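Local atomic coordinates of DUF4442 domain-containing protein (PDB entry 1SH8), a protein that is of unknown function but belongs to the HotDog clan and is probably a thioesterase. Residues K17-F20 against V21-G25; G50-Y53 against A54-F58; A28-E32 against P33-R37. One frame throughout, in Å; residues are numbered along the deposited sequence.

Contact 1 (K17-F20 against V21-G25); sequences KIAF and VQRSG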
loop_
_atom_site.group_PDB
_atom_site.type_symbol
_atom_site.label_atom_id
_atom_site.label_comp_id
_atom_site.label_asym_id
_atom_site.label_seq_id
_atom_site.Cartn_x
_atom_site.Cartn_y
_atom_site.Cartn_z
ATOM N N LYS A 17 -11.157 -11.170 -6.935
ATOM C CA LYS A 17 -10.528 -12.274 -6.220
ATOM C C LYS A 17 -10.092 -11.868 -4.814
ATOM O O LYS A 17 -10.211 -12.652 -3.870
ATOM C CB LYS A 17 -9.329 -12.819 -6.990
ATOM C CG LYS A 17 -8.875 -14.181 -6.479
ATOM C CD LYS A 17 -7.878 -14.809 -7.422
ATOM C CE LYS A 17 -7.480 -16.199 -6.966
ATOM N NZ LYS A 17 -6.480 -16.785 -7.906
ATOM N N ILE A 18 -9.586 -10.647 -4.680
ATOM C CA ILE A 18 -9.140 -10.141 -3.381
ATOM C C ILE A 18 -10.192 -9.167 -2.853
ATOM O O ILE A 18 -10.414 -8.099 -3.434
ATOM C CB ILE A 18 -7.763 -9.438 -3.514
ATOM C CG1 ILE A 18 -6.723 -10.445 -4.016
ATOM C CG2 ILE A 18 -7.330 -8.852 -2.166
ATOM C CD1 ILE A 18 -5.346 -9.852 -4.226
ATOM N N ALA A 19 -10.843 -9.546 -1.752
ATOM C CA ALA A 19 -11.907 -8.741 -1.149
ATOM C C ALA A 19 -11.508 -7.298 -0.839
ATOM O O ALA A 19 -12.297 -6.374 -1.040
ATOM C CB ALA A 19 -12.420 -9.421 0.116
ATOM N N PHE A 20 -10.290 -7.117 -0.336
ATOM C CA PHE A 20 -9.772 -5.792 -0.007
ATOM C C PHE A 20 -9.858 -4.915 -1.256
ATOM O O PHE A 20 -10.243 -3.745 -1.185
ATOM C CB PHE A 20 -8.316 -5.927 0.450
ATOM C CG PHE A 20 -7.666 -4.627 0.859
ATOM C CD1 PHE A 20 -7.607 -4.255 2.202
ATOM C CD2 PHE A 20 -7.078 -3.797 -0.094
ATOM C CE1 PHE A 20 -6.961 -3.072 2.592
ATOM C CE2 PHE A 20 -6.435 -2.619 0.283
ATOM C CZ PHE A 20 -6.375 -2.256 1.629
ATOM N N VAL A 21 -9.505 -5.495 -2.401
ATOM C CA VAL A 21 -9.538 -4.787 -3.679
ATOM C C VAL A 21 -10.977 -4.568 -4.133
ATOM O O VAL A 21 -11.348 -3.480 -4.571
ATOM C CB VAL A 21 -8.775 -5.577 -4.768
ATOM C CG1 VAL A 21 -8.973 -4.922 -6.139
ATOM C CG2 VAL A 21 -7.292 -5.625 -4.418
ATOM N N GLN A 22 -11.793 -5.605 -4.015
ATOM C CA GLN A 22 -13.185 -5.509 -4.414
ATOM C C GLN A 22 -13.888 -4.357 -3.678
ATOM O O GLN A 22 -14.624 -3.577 -4.292
ATOM C CB GLN A 22 -13.892 -6.840 -4.129
ATOM C CG GLN A 22 -15.225 -6.990 -4.838
ATOM C CD GLN A 22 -16.309 -6.129 -4.228
ATOM O OE1 GLN A 22 -17.171 -5.602 -4.939
ATOM N NE2 GLN A 22 -16.283 -5.989 -2.905
ATOM N N ARG A 23 -13.642 -4.244 -2.371
ATOM C CA ARG A 23 -14.260 -3.196 -1.555
ATOM C C ARG A 23 -13.882 -1.779 -1.987
ATOM O O ARG A 23 -14.626 -0.835 -1.720
ATOM C CB ARG A 23 -13.894 -3.372 -0.076
ATOM C CG ARG A 23 -14.395 -4.657 0.568
ATOM C CD ARG A 23 -14.292 -4.588 2.099
ATOM N NE ARG A 23 -12.924 -4.411 2.595
ATOM C CZ ARG A 23 -12.098 -5.407 2.915
ATOM N NH1 ARG A 23 -12.491 -6.672 2.789
ATOM N NH2 ARG A 23 -10.883 -5.138 3.382
ATOM N N SER A 24 -12.735 -1.626 -2.645
ATOM C CA SER A 24 -12.288 -0.304 -3.090
ATOM C C SER A 24 -12.979 0.154 -4.372
ATOM O O SER A 24 -12.922 1.330 -4.725
ATOM C CB SER A 24 -10.774 -0.293 -3.321
ATOM O OG SER A 24 -10.443 -0.904 -4.556
ATOM N N GLY A 25 -13.614 -0.777 -5.077
ATOM C CA GLY A 25 -14.299 -0.423 -6.308
ATOM C C GLY A 25 -13.399 -0.342 -7.533
ATOM O O GLY A 25 -13.808 0.172 -8.579
#
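Arg23 folds back over the turn of helix that begins at Ala19, and its guanidinium group lies with one face on the backbone of that turn. Phe20 CA sits 3.6 Å from Arg23 NH2 and toward the rim of the group, while Arg23 NH1 passes 3.8 Å from Ala19 CB. The fold-back comes from two torsions: CG stands opposite the carbonyl carbon (chi1 -63°), and the chain then bends at chi3. In Phe20, CG anti to the backbone N (chi1 -178°) carries the ring out from the same turn; its plane stands 77° from that of the guanidinium, and the two groups come closest, obliquely, at Phe20 CD1 and Arg23 NH2, 3.6 Å apart. These residues make up the short helix 19-24, with Ile18 at its N-cap position: Ile18 O accepts a good bond from Gln22 N at 2.9 Å and a weak one from Val21 N, and Ala19 O takes Arg23 N at 2.8 Å. Ile18 and Val21 also touch, Ile18 CG2 lying 3.9 Å from Val21 CG2. Ser24 turns its hydroxyl back to Val21 O, 2.7 Å from Ser24 OG, on a lone pair of a carbonyl that also receives Ser24 N. Beyond the turn, Arg23 NH1 bonds Gly44 O of the second subunit, and the Phe20 rings of the two subunits meet nearly at right angles.

Contact 2 (G50-Y53 against A54-F58); sequences GSMY and AGALF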
loop_
_atom_site.group_PDB
_atom_site.type_symbol
_atom_site.label_atom_id
_atom_site.label_comp_id
_atom_site.label_asym_id
_atom_site.label_seq_id
_atom_site.Cartn_x
_atom_site.Cartn_y
_atom_site.Cartn_z
ATOM N N GLY A 50 -9.628 15.724 1.491
ATOM C CA GLY A 50 -10.029 16.010 0.123
ATOM C C GLY A 50 -9.374 15.355 -1.082
ATOM O O GLY A 50 -9.588 15.820 -2.201
ATOM N N SER A 51 -8.581 14.305 -0.885
ATOM C CA SER A 51 -7.949 13.615 -2.016
ATOM C C SER A 51 -7.931 12.107 -1.758
ATOM O O SER A 51 -8.352 11.654 -0.693
ATOM C CB SER A 51 -6.528 14.131 -2.252
ATOM O OG SER A 51 -5.703 13.909 -1.130
ATOM N N MET A 52 -7.451 11.330 -2.727
ATOM C CA MET A 52 -7.434 9.879 -2.572
ATOM C C MET A 52 -6.516 9.435 -1.446
ATOM O O MET A 52 -5.391 9.915 -1.319
ATOM C CB MET A 52 -7.010 9.191 -3.883
ATOM C CG MET A 52 -7.136 7.652 -3.863
ATOM S SD MET A 52 -7.026 6.874 -5.508
ATOM C CE MET A 52 -5.874 5.836 -5.348
ATOM N N TYR A 53 -7.009 8.509 -0.633
ATOM C CA TYR A 53 -6.228 7.981 0.474
ATOM C C TYR A 53 -5.011 7.232 -0.079
ATOM O O TYR A 53 -5.113 6.523 -1.084
ATOM C CB TYR A 53 -7.089 7.042 1.331
ATOM C CG TYR A 53 -6.293 6.325 2.400
ATOM C CD1 TYR A 53 -5.516 7.040 3.310
ATOM C CD2 TYR A 53 -6.260 4.932 2.458
ATOM C CE1 TYR A 53 -4.715 6.390 4.247
ATOM C CE2 TYR A 53 -5.462 4.272 3.390
ATOM C CZ TYR A 53 -4.691 5.009 4.275
ATOM O OH TYR A 53 -3.863 4.370 5.162
ATOM N N ALA A 54 -3.866 7.394 0.579
ATOM C CA ALA A 54 -2.622 6.744 0.158
ATOM C C ALA A 54 -2.755 5.242 -0.085
ATOM O O ALA A 54 -2.137 4.708 -1.006
ATOM C CB ALA A 54 -1.530 7.003 1.190
ATOM N N GLY A 55 -3.547 4.568 0.749
ATOM C CA GLY A 55 -3.746 3.132 0.617
ATOM C C GLY A 55 -4.449 2.752 -0.674
ATOM O O GLY A 55 -4.199 1.678 -1.237
ATOM N N ALA A 56 -5.338 3.627 -1.142
ATOM C CA ALA A 56 -6.056 3.383 -2.387
ATOM C C ALA A 56 -5.071 3.569 -3.544
ATOM O O ALA A 56 -5.090 2.806 -4.516
ATOM C CB ALA A 56 -7.224 4.346 -2.516
ATOM N N LEU A 57 -4.216 4.590 -3.445
ATOM C CA LEU A 57 -3.210 4.835 -4.478
ATOM C C LEU A 57 -2.270 3.635 -4.547
ATOM O O LEU A 57 -1.924 3.167 -5.633
ATOM C CB LEU A 57 -2.424 6.113 -4.165
ATOM C CG LEU A 57 -3.182 7.423 -4.419
ATOM C CD1 LEU A 57 -2.454 8.599 -3.776
ATOM C CD2 LEU A 57 -3.324 7.631 -5.930
ATOM N N PHE A 58 -1.873 3.122 -3.387
ATOM C CA PHE A 58 -0.978 1.966 -3.357
ATOM C C PHE A 58 -1.617 0.760 -4.035
ATOM O O PHE A 58 -0.983 0.068 -4.830
ATOM C CB PHE A 58 -0.623 1.577 -1.921
ATOM C CG PHE A 58 0.271 0.367 -1.834
ATOM C CD1 PHE A 58 1.659 0.501 -1.845
ATOM C CD2 PHE A 58 -0.277 -0.913 -1.782
ATOM C CE1 PHE A 58 2.489 -0.633 -1.805
ATOM C CE2 PHE A 58 0.540 -2.048 -1.745
ATOM C CZ PHE A 58 1.924 -1.907 -1.756
#
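A backbone nitrogen lies over an aromatic face here: the ring of Tyr53, the N-cap residue, rests against the opening turn of the helix that its own backbone starts. One face of the ring takes Gly55 N, 3.2 Å above the plane and toward the rim, and Ala54 CA also lies over a face of the ring. The ring gets there because CG is anti to the backbone N (chi1 173°), which sends it forward along the first peptides of helix 54-62. Gly55, with no side chain, lets the ring lie this close to its backbone. The ring's far end belongs to the dimer, since Tyr53 OH bonds Glu62 OE1 of the second subunit and the ring also meets Phe20 of that subunit. Meanwhile Tyr53 O looks into the helix. Ala56 N reaches it at 2.9 Å from well above the carbonyl plane, a bent bond, and Leu57 N comes at 3.2 Å, a longer bond whose position is less sure.

Beside this turn Met52 runs out extended as far as SD, its CG anti to the backbone N, to lie against Ala56 and Leu57. Met52 CG is 3.6 Å from Ala56 CB, and Met52 SD is 3.8 Å from Leu57 CD2; the placement of the terminal methyl is doubtful. Ala93 flanks Met52 and Leu57 from a loop of the same chain.

Thus the helix opens with ordinary backbone bonding while the side chains beside it make apolar contacts, and the phenol, bonded across the interface, commits the ring to the subunit contact.

Contact 3 (A28-E32 against P33-R37); sequences AEVLE and PGYVR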
loop_
_atom_site.group_PDB
_atom_site.type_symbol
_atom_site.label_atom_id
_atom_site.label_comp_id
_atom_site.label_asym_id
_atom_site.label_seq_id
_atom_site.Cartn_x
_atom_site.Cartn_y
_atom_site.Cartn_z
ATOM N N ALA A 28 -11.198 -2.673 -13.980
ATOM C CA ALA A 28 -10.232 -2.945 -15.035
ATOM C C ALA A 28 -10.812 -2.382 -16.320
ATOM O O ALA A 28 -11.938 -2.711 -16.685
ATOM C CB ALA A 28 -10.015 -4.448 -15.179
ATOM N N GLU A 29 -10.063 -1.519 -16.998
ATOM C CA GLU A 29 -10.540 -0.950 -18.255
ATOM C C GLU A 29 -10.088 -1.828 -19.414
ATOM O O GLU A 29 -10.854 -2.082 -20.345
ATOM C CB GLU A 29 -10.030 0.483 -18.427
ATOM C CG GLU A 29 -10.557 1.434 -17.363
ATOM C CD GLU A 29 -10.344 2.899 -17.703
ATOM O OE1 GLU A 29 -9.451 3.213 -18.523
ATOM O OE2 GLU A 29 -11.068 3.740 -17.131
ATOM N N VAL A 30 -8.843 -2.291 -19.356
ATOM C CA VAL A 30 -8.294 -3.173 -20.383
ATOM C C VAL A 30 -7.449 -4.264 -19.727
ATOM O O VAL A 30 -6.651 -3.987 -18.830
ATOM C CB VAL A 30 -7.400 -2.412 -21.395
ATOM C CG1 VAL A 30 -6.733 -3.399 -22.348
ATOM C CG2 VAL A 30 -8.238 -1.414 -22.187
ATOM N N LEU A 31 -7.647 -5.501 -20.170
ATOM C CA LEU A 31 -6.898 -6.650 -19.662
ATOM C C LEU A 31 -6.566 -7.558 -20.840
ATOM O O LEU A 31 -7.437 -8.250 -21.364
ATOM C CB LEU A 31 -7.722 -7.429 -18.631
ATOM C CG LEU A 31 -8.001 -6.720 -17.307
ATOM C CD1 LEU A 31 -8.958 -7.557 -16.478
ATOM C CD2 LEU A 31 -6.691 -6.494 -16.556
ATOM N N GLU A 32 -5.307 -7.547 -21.258
ATOM C CA GLU A 32 -4.872 -8.369 -22.378
ATOM C C GLU A 32 -3.466 -8.873 -22.084
ATOM O O GLU A 32 -2.772 -8.337 -21.211
ATOM C CB GLU A 32 -4.854 -7.537 -23.667
ATOM C CG GLU A 32 -6.111 -6.705 -23.880
ATOM C CD GLU A 32 -6.064 -5.858 -25.142
ATOM O OE1 GLU A 32 -5.005 -5.263 -25.435
ATOM O OE2 GLU A 32 -7.101 -5.780 -25.829
ATOM N N PRO A 33 -3.026 -9.924 -22.794
ATOM C CA PRO A 33 -1.675 -10.424 -22.538
ATOM C C PRO A 33 -0.686 -9.271 -22.713
ATOM O O PRO A 33 -0.714 -8.582 -23.732
ATOM C CB PRO A 33 -1.501 -11.495 -23.610
ATOM C CG PRO A 33 -2.896 -12.036 -23.765
ATOM C CD PRO A 33 -3.735 -10.772 -23.771
ATOM N N GLY A 34 0.159 -9.045 -21.711
ATOM C CA GLY A 34 1.147 -7.984 -21.798
ATOM C C GLY A 34 0.690 -6.543 -21.606
ATOM O O GLY A 34 1.514 -5.638 -21.673
ATOM N N TYR A 35 -0.599 -6.310 -21.379
ATOM C CA TYR A 35 -1.083 -4.945 -21.181
ATOM C C TYR A 35 -2.353 -4.857 -20.346
ATOM O O TYR A 35 -3.337 -5.544 -20.618
ATOM C CB TYR A 35 -1.339 -4.253 -22.527
ATOM C CG TYR A 35 -1.898 -2.853 -22.368
ATOM C CD1 TYR A 35 -1.088 -1.801 -21.924
ATOM C CD2 TYR A 35 -3.248 -2.591 -22.605
ATOM C CE1 TYR A 35 -1.614 -0.518 -21.713
ATOM C CE2 TYR A 35 -3.787 -1.316 -22.395
ATOM C CZ TYR A 35 -2.964 -0.286 -21.951
ATOM O OH TYR A 35 -3.495 0.969 -21.751
ATOM N N VAL A 36 -2.327 -3.996 -19.332
ATOM C CA VAL A 36 -3.487 -3.797 -18.472
ATOM C C VAL A 36 -3.644 -2.315 -18.152
ATOM O O VAL A 36 -2.663 -1.562 -18.138
ATOM C CB VAL A 36 -3.365 -4.573 -17.119
ATOM C CG1 VAL A 36 -3.133 -6.057 -17.383
ATOM C CG2 VAL A 36 -2.237 -3.993 -16.265
ATOM N N ARG A 37 -4.885 -1.904 -17.921
ATOM C CA ARG A 37 -5.192 -0.528 -17.540
ATOM C C ARG A 37 -6.292 -0.610 -16.494
ATOM O O ARG A 37 -7.358 -1.174 -16.748
ATOM C CB ARG A 37 -5.667 0.311 -18.735
ATOM C CG ARG A 37 -5.934 1.764 -18.348
ATOM C CD ARG A 37 -6.103 2.674 -19.557
ATOM N NE ARG A 37 -7.366 2.485 -20.267
ATOM C CZ ARG A 37 -7.489 1.919 -21.465
ATOM N NH1 ARG A 37 -6.423 1.459 -22.108
ATOM N NH2 ARG A 37 -8.683 1.851 -22.039
HETATM O O HOH W 1 -10.100 4.470 -21.365
#
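Arg37 and Glu29 meet in a salt bridge at one end of the hairpin: Arg37 NE lies 2.8 Å from Glu29 OE1, in the plane of the guanidinium and almost in line with the carboxylate's C-O bond, the two flat groups 81° apart. A water spans Glu29 OE1 and Arg37 NH2, weakly on the arginine side. The other end of the guanidinium gives NH1 to Tyr35 OH at 3.0 Å, again in plane. Across one face of the group rests Val30 CG2, 3.3 Å from Arg37 NH2; Val30 CG1 meets the edge of the Tyr35 ring, 3.6 Å from CD2. With CG anti to the backbone N (chi1 -178°) and a bend at chi3, Arg37 is turned along the strand toward Tyr35. On the opposite face of the sheet Leu31 CD2 packs 3.7 Å from Val36 CG1; helix 64-72 packs on both, and helix 7-16 on Leu31.

A second shell holds the polar groups: Glu29 also bridges Arg39 and Arg98, and Tyr35 OH bonds Glu100. Beneath lies the backbone, where Arg37 O accepts both Glu29 N at 2.7 Å and Val30 N at 3.2 Å, and Glu32 pairs with Tyr35. Such a double acceptance marks a classic bulge, Glu29 and Val30 both facing Arg37, in an antiparallel hairpin closed by a type II turn from Glu32 to Tyr35, with Gly34 at positive phi.

All three contacts are local. Contact 2 is buried; contacts 1 and 3 are partly buried. Contacts 1 and 2 are helix starts with a residue at the N-cap position, and both touch the second subunit, where their aromatic rings meet it. Phe20 and Val21 of contact 1 touch Thr59 of helix 54-62, which contact 2 opens, and helix 19-24 is followed by strand 27-32 of contact 3. Contact 3 meets no other protein chain of the assembly; its sheet, packed against helices, is consistent with the HotDog fold. Contact 3 adds a salt bridge to its ladder of backbone bonds, contact 1 lays a guanidinium on helix backbone, and contact 2 is mostly apolar.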